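Local coordinates for protein serpin (Taeniopygia guttata, PDB 5HGC) that belongs to the serpin family, binds cortisol and probably inhibits serine-type endopeptidases, at residues F128-D131 and E137-K140; P274-S279 and H353-L358. All blocks are in the same frame, centred on the assembly; numbering follows the deposited sequence.

Interaction 1 of 2, residues F128-D131 and E137-K140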
ATOM      1  N   PHE A 128     -13.678   6.582  17.147  1.00 21.85           N
ATOM      2  CA  PHE A 128     -15.152   6.374  17.376  1.00 26.37           C
ATOM      3  C   PHE A 128     -15.381   5.453  18.567  1.00 28.40           C
ATOM      4  O   PHE A 128     -14.730   4.400  18.684  1.00 27.25           O
ATOM      5  CB  PHE A 128     -15.847   5.758  16.169  1.00 22.95           C
ATOM      6  CG  PHE A 128     -15.738   6.597  14.929  1.00 24.38           C
ATOM      7  CD1 PHE A 128     -14.588   6.535  14.102  1.00 22.54           C
ATOM      8  CD2 PHE A 128     -16.766   7.477  14.577  1.00 24.57           C
ATOM      9  CE1 PHE A 128     -14.471   7.339  12.978  1.00 23.19           C
ATOM     10  CE2 PHE A 128     -16.656   8.289  13.426  1.00 25.52           C
ATOM     11  CZ  PHE A 128     -15.508   8.225  12.626  1.00 24.98           C
ATOM     12  N   THR A 129     -16.264   5.893  19.465  1.00 29.92           N
ATOM     13  CA  THR A 129     -16.774   5.070  20.569  1.00 32.51           C
ATOM     14  C   THR A 129     -17.734   4.106  19.904  1.00 34.66           C
ATOM     15  O   THR A 129     -18.640   4.500  19.113  1.00 38.66           O
ATOM     16  CB  THR A 129     -17.598   5.895  21.575  1.00 35.35           C
ATOM     17  OG1 THR A 129     -16.978   7.154  21.810  1.00 36.54           O
ATOM     18  CG2 THR A 129     -17.603   5.187  22.855  1.00 37.65           C
ATOM     19  N   THR A 130     -17.543   2.839  20.177  1.00 34.26           N
ATOM     20  CA  THR A 130     -18.298   1.842  19.437  1.00 38.19           C
ATOM     21  C   THR A 130     -18.859   0.826  20.418  1.00 39.10           C
ATOM     22  O   THR A 130     -18.125   0.293  21.264  1.00 37.11           O
ATOM     23  CB  THR A 130     -17.397   1.140  18.402  1.00 37.53           C
ATOM     24  OG1 THR A 130     -16.886   2.113  17.506  1.00 40.97           O
ATOM     25  CG2 THR A 130     -18.156   0.104  17.604  1.00 38.63           C
ATOM     26  N   ASP A 131     -20.154   0.569  20.272  1.00 40.49           N
ATOM     27  CA  ASP A 131     -20.834  -0.480  21.015  1.00 42.28           C
ATOM     28  C   ASP A 131     -20.747  -1.797  20.246  1.00 37.54           C
ATOM     29  O   ASP A 131     -21.612  -2.096  19.404  1.00 32.37           O
ATOM     30  CB  ASP A 131     -22.297  -0.085  21.235  1.00 52.60           C
ATOM     31  CG  ASP A 131     -23.012  -0.970  22.277  1.00 68.73           C
ATOM     32  OD1 ASP A 131     -22.424  -1.931  22.862  1.00 67.11           O
ATOM     33  OD2 ASP A 131     -24.202  -0.678  22.505  1.00 80.12           O
ATOM     34  N   GLU A 137     -25.387  -3.576  14.234  1.00 46.16           N
ATOM     35  CA  GLU A 137     -25.454  -2.138  14.075  1.00 45.03           C
ATOM     36  C   GLU A 137     -24.001  -1.526  14.014  1.00 45.06           C
ATOM     37  O   GLU A 137     -23.762  -0.600  13.223  1.00 43.77           O
ATOM     38  CB  GLU A 137     -26.410  -1.500  15.102  1.00 42.06           C
ATOM     39  N   ALA A 138     -23.044  -2.086  14.782  1.00 43.48           N
ATOM     40  CA  ALA A 138     -21.603  -1.724  14.713  1.00 42.42           C
ATOM     41  C   ALA A 138     -21.080  -1.917  13.286  1.00 47.63           C
ATOM     42  O   ALA A 138     -20.668  -0.935  12.636  1.00 47.82           O
ATOM     43  CB  ALA A 138     -20.775  -2.521  15.717  1.00 37.57           C
ATOM     44  N   GLU A 139     -21.181  -3.157  12.783  1.00 53.59           N
ATOM     45  CA  GLU A 139     -20.857  -3.506  11.374  1.00 51.06           C
ATOM     46  C   GLU A 139     -21.457  -2.578  10.350  1.00 44.03           C
ATOM     47  O   GLU A 139     -20.736  -2.031   9.510  1.00 37.70           O
ATOM     48  CB  GLU A 139     -21.231  -4.937  11.018  1.00 56.52           C
ATOM     49  CG  GLU A 139     -20.265  -5.946  11.605  1.00 72.62           C
ATOM     50  CD  GLU A 139     -20.782  -7.373  11.534  1.00 82.96           C
ATOM     51  OE1 GLU A 139     -20.629  -8.084  12.565  1.00 86.56           O
ATOM     52  OE2 GLU A 139     -21.315  -7.775  10.458  1.00 76.72           O
ATOM     53  N   LYS A 140     -22.766  -2.382  10.429  1.00 42.39           N
ATOM     54  CA  LYS A 140     -23.417  -1.515   9.470  1.00 43.70           C
ATOM     55  C   LYS A 140     -22.856  -0.066   9.585  1.00 44.73           C
ATOM     56  O   LYS A 140     -22.650   0.590   8.560  1.00 41.71           O
ATOM     57  CB  LYS A 140     -24.959  -1.596   9.531  1.00 40.08           C
ATOM     58  CG  LYS A 140     -25.659  -0.556   8.635  1.00 48.11           C
ATOM     59  CD  LYS A 140     -27.149  -0.772   8.427  1.00 56.80           C
ATOM     60  CE  LYS A 140     -27.592  -0.251   7.053  1.00 73.64           C
ATOM     61  NZ  LYS A 140     -27.813   1.231   7.026  1.00 72.48           N
TER
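Ala138 meets the end of the strand segment with a single methyl group. Its CB points at the strand and lies 3.8 Å from the backbone O of Asp131. The same CB is 4.2 Å from CG2 of Thr130. One helix methyl thus sits against a strand methyl and a carbonyl oxygen. These few atoms are the close part of the contact, and Ala138 and Thr130 are both buried. The threonine torsion decides which branch does the touching. CG2 is anti to the backbone N, while OG1 (chi1 -60°) lies beside that N. OG1 makes a weak hydrogen bond to O of Phe128, 3.4 Å away, within its own strand, and the methyl is presented to the helix. No hydrogen bond or salt bridge spans the two segments, and together they bury just 78 Å².

The other side is loose and more exposed. Asp131 lends its backbone oxygen, but its carboxylate is exposed and makes a weak hydrogen bond through OD1 to N of Asn133 in the connecting turn.

The contact closes a short strand-turn-helix connection. Strand 126-130 pairs in parallel with strand 100-106, through backbone bonds such as Thr130 with Val105. Helix 135-149 then begins, probably the serpin helix F, which crosses the face of sheet A. Further along it, Tyr145 meets the ring of Phe128 edge-to-face.

Interaction 2 of 2, residues P274-S279 and H353-L358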
ATOM      1  N   PRO A 274      -3.032  -4.834 -18.802  1.00 25.29           N
ATOM      2  CA  PRO A 274      -4.490  -4.986 -18.594  1.00 27.98           C
ATOM      3  C   PRO A 274      -5.207  -3.748 -17.941  1.00 32.41           C
ATOM      4  O   PRO A 274      -4.626  -3.090 -17.084  1.00 30.76           O
ATOM      5  CB  PRO A 274      -4.579  -6.202 -17.681  1.00 26.13           C
ATOM      6  CG  PRO A 274      -3.278  -6.278 -16.987  1.00 26.68           C
ATOM      7  CD  PRO A 274      -2.259  -5.768 -17.962  1.00 26.12           C
ATOM      8  N   LYS A 275      -6.403  -3.403 -18.429  1.00 33.47           N
ATOM      9  CA  LYS A 275      -7.358  -2.595 -17.696  1.00 33.65           C
ATOM     10  C   LYS A 275      -7.982  -3.497 -16.647  1.00 33.56           C
ATOM     11  O   LYS A 275      -8.618  -4.474 -16.987  1.00 39.38           O
ATOM     12  CB  LYS A 275      -8.444  -2.057 -18.622  1.00 37.27           C
ATOM     13  CG  LYS A 275      -9.592  -1.359 -17.896  1.00 40.69           C
ATOM     14  CD  LYS A 275     -10.678  -0.838 -18.832  1.00 42.74           C
ATOM     15  CE  LYS A 275     -12.046  -0.852 -18.153  1.00 45.59           C
ATOM     16  NZ  LYS A 275     -13.040  -0.174 -19.019  1.00 46.09           N
ATOM     17  N   PHE A 276      -7.811  -3.151 -15.374  1.00 33.00           N
ATOM     18  CA  PHE A 276      -8.335  -3.939 -14.258  1.00 28.84           C
ATOM     19  C   PHE A 276      -8.511  -3.112 -12.931  1.00 31.17           C
ATOM     20  O   PHE A 276      -8.119  -1.929 -12.831  1.00 31.69           O
ATOM     21  CB  PHE A 276      -7.415  -5.134 -14.039  1.00 25.23           C
ATOM     22  CG  PHE A 276      -6.153  -4.790 -13.294  1.00 24.03           C
ATOM     23  CD1 PHE A 276      -5.125  -4.106 -13.929  1.00 23.28           C
ATOM     24  CD2 PHE A 276      -6.000  -5.124 -11.933  1.00 23.03           C
ATOM     25  CE1 PHE A 276      -3.958  -3.758 -13.254  1.00 21.97           C
ATOM     26  CE2 PHE A 276      -4.809  -4.806 -11.256  1.00 22.95           C
ATOM     27  CZ  PHE A 276      -3.792  -4.120 -11.915  1.00 21.25           C
ATOM     28  N   SER A 277      -9.086  -3.760 -11.913  1.00 33.48           N
ATOM     29  CA  SER A 277      -9.303  -3.177 -10.563  1.00 31.44           C
ATOM     30  C   SER A 277      -8.938  -4.239  -9.620  1.00 29.96           C
ATOM     31  O   SER A 277      -9.202  -5.404  -9.901  1.00 28.98           O
ATOM     32  CB  SER A 277     -10.778  -2.896 -10.338  1.00 29.02           C
ATOM     33  OG  SER A 277     -11.197  -1.932 -11.273  1.00 32.61           O
ATOM     34  N   ILE A 278      -8.379  -3.861  -8.481  1.00 30.30           N
ATOM     35  CA  ILE A 278      -8.015  -4.847  -7.473  1.00 30.48           C
ATOM     36  C   ILE A 278      -8.246  -4.347  -6.011  1.00 33.31           C
ATOM     37  O   ILE A 278      -8.005  -3.180  -5.740  1.00 32.33           O
ATOM     38  CB  ILE A 278      -6.578  -5.388  -7.753  1.00 28.85           C
ATOM     39  CG1 ILE A 278      -6.347  -6.702  -6.970  1.00 32.23           C
ATOM     40  CG2 ILE A 278      -5.529  -4.299  -7.536  1.00 25.52           C
ATOM     41  CD1 ILE A 278      -4.971  -7.319  -7.148  1.00 37.08           C
ATOM     42  N   SER A 279      -8.732  -5.232  -5.111  1.00 36.72           N
ATOM     43  CA  SER A 279      -8.854  -4.989  -3.651  1.00 33.93           C
ATOM     44  C   SER A 279      -7.972  -5.944  -2.919  1.00 33.06           C
ATOM     45  O   SER A 279      -7.871  -7.095  -3.289  1.00 35.73           O
ATOM     46  CB  SER A 279     -10.253  -5.320  -3.119  1.00 37.11           C
ATOM     47  OG  SER A 279     -11.182  -4.350  -3.460  1.00 44.55           O
ATOM     48  N   HIS A 353       0.685 -12.534 -18.201  1.00 30.60           N
ATOM     49  CA  HIS A 353       0.766 -13.557 -17.203  1.00 35.47           C
ATOM     50  C   HIS A 353       1.069 -12.854 -15.824  1.00 38.26           C
ATOM     51  O   HIS A 353       1.182 -11.614 -15.785  1.00 36.67           O
ATOM     52  CB  HIS A 353       1.708 -14.669 -17.667  1.00 37.18           C
ATOM     53  CG  HIS A 353       3.120 -14.243 -17.832  1.00 44.26           C
ATOM     54  ND1 HIS A 353       3.611 -13.759 -19.025  1.00 45.82           N
ATOM     55  CD2 HIS A 353       4.155 -14.211 -16.951  1.00 54.85           C
ATOM     56  CE1 HIS A 353       4.892 -13.453 -18.880  1.00 54.91           C
ATOM     57  NE2 HIS A 353       5.251 -13.719 -17.631  1.00 58.55           N
ATOM     58  N   PRO A 354       1.134 -13.594 -14.700  1.00 38.91           N
ATOM     59  CA  PRO A 354       1.203 -12.846 -13.441  1.00 38.28           C
ATOM     60  C   PRO A 354       2.407 -11.906 -13.312  1.00 35.96           C
ATOM     61  O   PRO A 354       3.518 -12.239 -13.763  1.00 34.49           O
ATOM     62  CB  PRO A 354       1.288 -13.961 -12.381  1.00 40.75           C
ATOM     63  CG  PRO A 354       0.607 -15.112 -13.028  1.00 43.08           C
ATOM     64  CD  PRO A 354       1.134 -15.039 -14.438  1.00 41.83           C
ATOM     65  N   PHE A 355       2.157 -10.754 -12.674  1.00 33.36           N
ATOM     66  CA  PHE A 355       3.122  -9.649 -12.552  1.00 29.71           C
ATOM     67  C   PHE A 355       2.948  -8.872 -11.250  1.00 30.17           C
ATOM     68  O   PHE A 355       1.891  -8.933 -10.639  1.00 33.97           O
ATOM     69  CB  PHE A 355       2.925  -8.706 -13.726  1.00 24.94           C
ATOM     70  CG  PHE A 355       1.565  -8.048 -13.765  1.00 24.20           C
ATOM     71  CD1 PHE A 355       0.466  -8.699 -14.361  1.00 21.62           C
ATOM     72  CD2 PHE A 355       1.392  -6.727 -13.242  1.00 21.82           C
ATOM     73  CE1 PHE A 355      -0.779  -8.101 -14.392  1.00 21.40           C
ATOM     74  CE2 PHE A 355       0.154  -6.103 -13.339  1.00 23.41           C
ATOM     75  CZ  PHE A 355      -0.932  -6.791 -13.905  1.00 24.10           C
ATOM     76  N   LEU A 356       3.965  -8.129 -10.852  1.00 26.42           N
ATOM     77  CA  LEU A 356       3.860  -7.191  -9.774  1.00 24.05           C
ATOM     78  C   LEU A 356       3.553  -5.807 -10.298  1.00 27.48           C
ATOM     79  O   LEU A 356       4.017  -5.422 -11.405  1.00 25.84           O
ATOM     80  CB  LEU A 356       5.155  -7.129  -8.989  1.00 23.81           C
ATOM     81  CG  LEU A 356       5.737  -8.456  -8.511  1.00 22.88           C
ATOM     82  CD1 LEU A 356       6.884  -8.170  -7.557  1.00 22.09           C
ATOM     83  CD2 LEU A 356       4.681  -9.298  -7.827  1.00 23.06           C
ATOM     84  N   MET A 357       2.752  -5.064  -9.515  1.00 27.44           N
ATOM     85  CA  MET A 357       2.601  -3.628  -9.724  1.00 25.35           C
ATOM     86  C   MET A 357       2.996  -2.855  -8.426  1.00 27.09           C
ATOM     87  O   MET A 357       2.396  -3.070  -7.330  1.00 28.68           O
ATOM     88  CB  MET A 357       1.213  -3.300 -10.193  1.00 23.25           C
ATOM     89  CG  MET A 357       1.073  -1.816 -10.414  1.00 21.76           C
ATOM     90  SD  MET A 357      -0.491  -1.566 -11.255  1.00 27.91           S
ATOM     91  CE  MET A 357      -0.446   0.133 -11.851  1.00 20.89           C
ATOM     92  N   LEU A 358       4.030  -2.008  -8.523  1.00 23.13           N
ATOM     93  CA  LEU A 358       4.523  -1.304  -7.339  1.00 22.13           C
ATOM     94  C   LEU A 358       4.367   0.193  -7.587  1.00 23.11           C
ATOM     95  O   LEU A 358       4.888   0.729  -8.584  1.00 24.19           O
ATOM     96  CB  LEU A 358       5.969  -1.659  -7.005  1.00 22.16           C
ATOM     97  CG  LEU A 358       6.362  -3.129  -7.195  1.00 23.31           C
ATOM     98  CD1 LEU A 358       7.860  -3.275  -7.023  1.00 22.16           C
ATOM     99  CD2 LEU A 358       5.615  -4.041  -6.232  1.00 22.35           C
TER
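Phe276 and Phe355 turn their rings nearly at right angles to each other, and their facing corners are CE1 and CZ. CE1 of Phe276 comes in at the edge of the Phe355 ring, close to its plane, 4.3 Å from CZ. The touch is a plain apolar one. Pro274 and Phe355 reach toward each other from opposite directions. CG of Pro274 lies against the CZ end of the Phe355 ring, 3.9 Å from CZ and 4.0 Å from CE1.

Met357 completes the group. Its chain is almost fully extended, with CG anti to the backbone N (chi1 -180°), and this carries the sulfur across to the other strand. SD stands 4.2 Å from CZ of Phe276 and 5.5 Å from the centroid of that ring. It is 79° off the ring normal. This is a Met-aromatic contact made at the ring edge. Phe276 therefore has Met357 SD at its rim near CZ, while the backbone O of Pro274 lies in its plane at another part of the rim. The Phe355 ring likewise has the backbone O of His353 at its edge, in plane.

All four touching residues are buried, and no hydrogen bond joins the two segments. They meet through side chains alone. Strand 265-283 runs beside strand 316-325, with backbone bonds such as Phe276 to Val325. Strand 355-361 lies between strands 233-240 and 366-373. The contact thus packs the serpin sheet A against sheet B, with Phe273 and Phe351 adding their rings around Phe355.

Interactions 1 and 2 do not touch, but both reach serpin sheet A, through strands 126-130 and 265-283. Their centres lie 34 Å apart and their nearest atoms about 16 Å apart. Interaction 1 is local, with five residues between its segments, and lies 26 Å from the centre of the chain. Interaction 2 has 73 residues between its segments and lies 14 Å from that centre. It lies nearby without touching the steroid: the side chain of Met357 is about 13 Å from the bound cortisol. Strands 233-240 and 355-361 supply Phe236 and Phe360 to that pocket, but none of the residues touching in interaction 2 lines it.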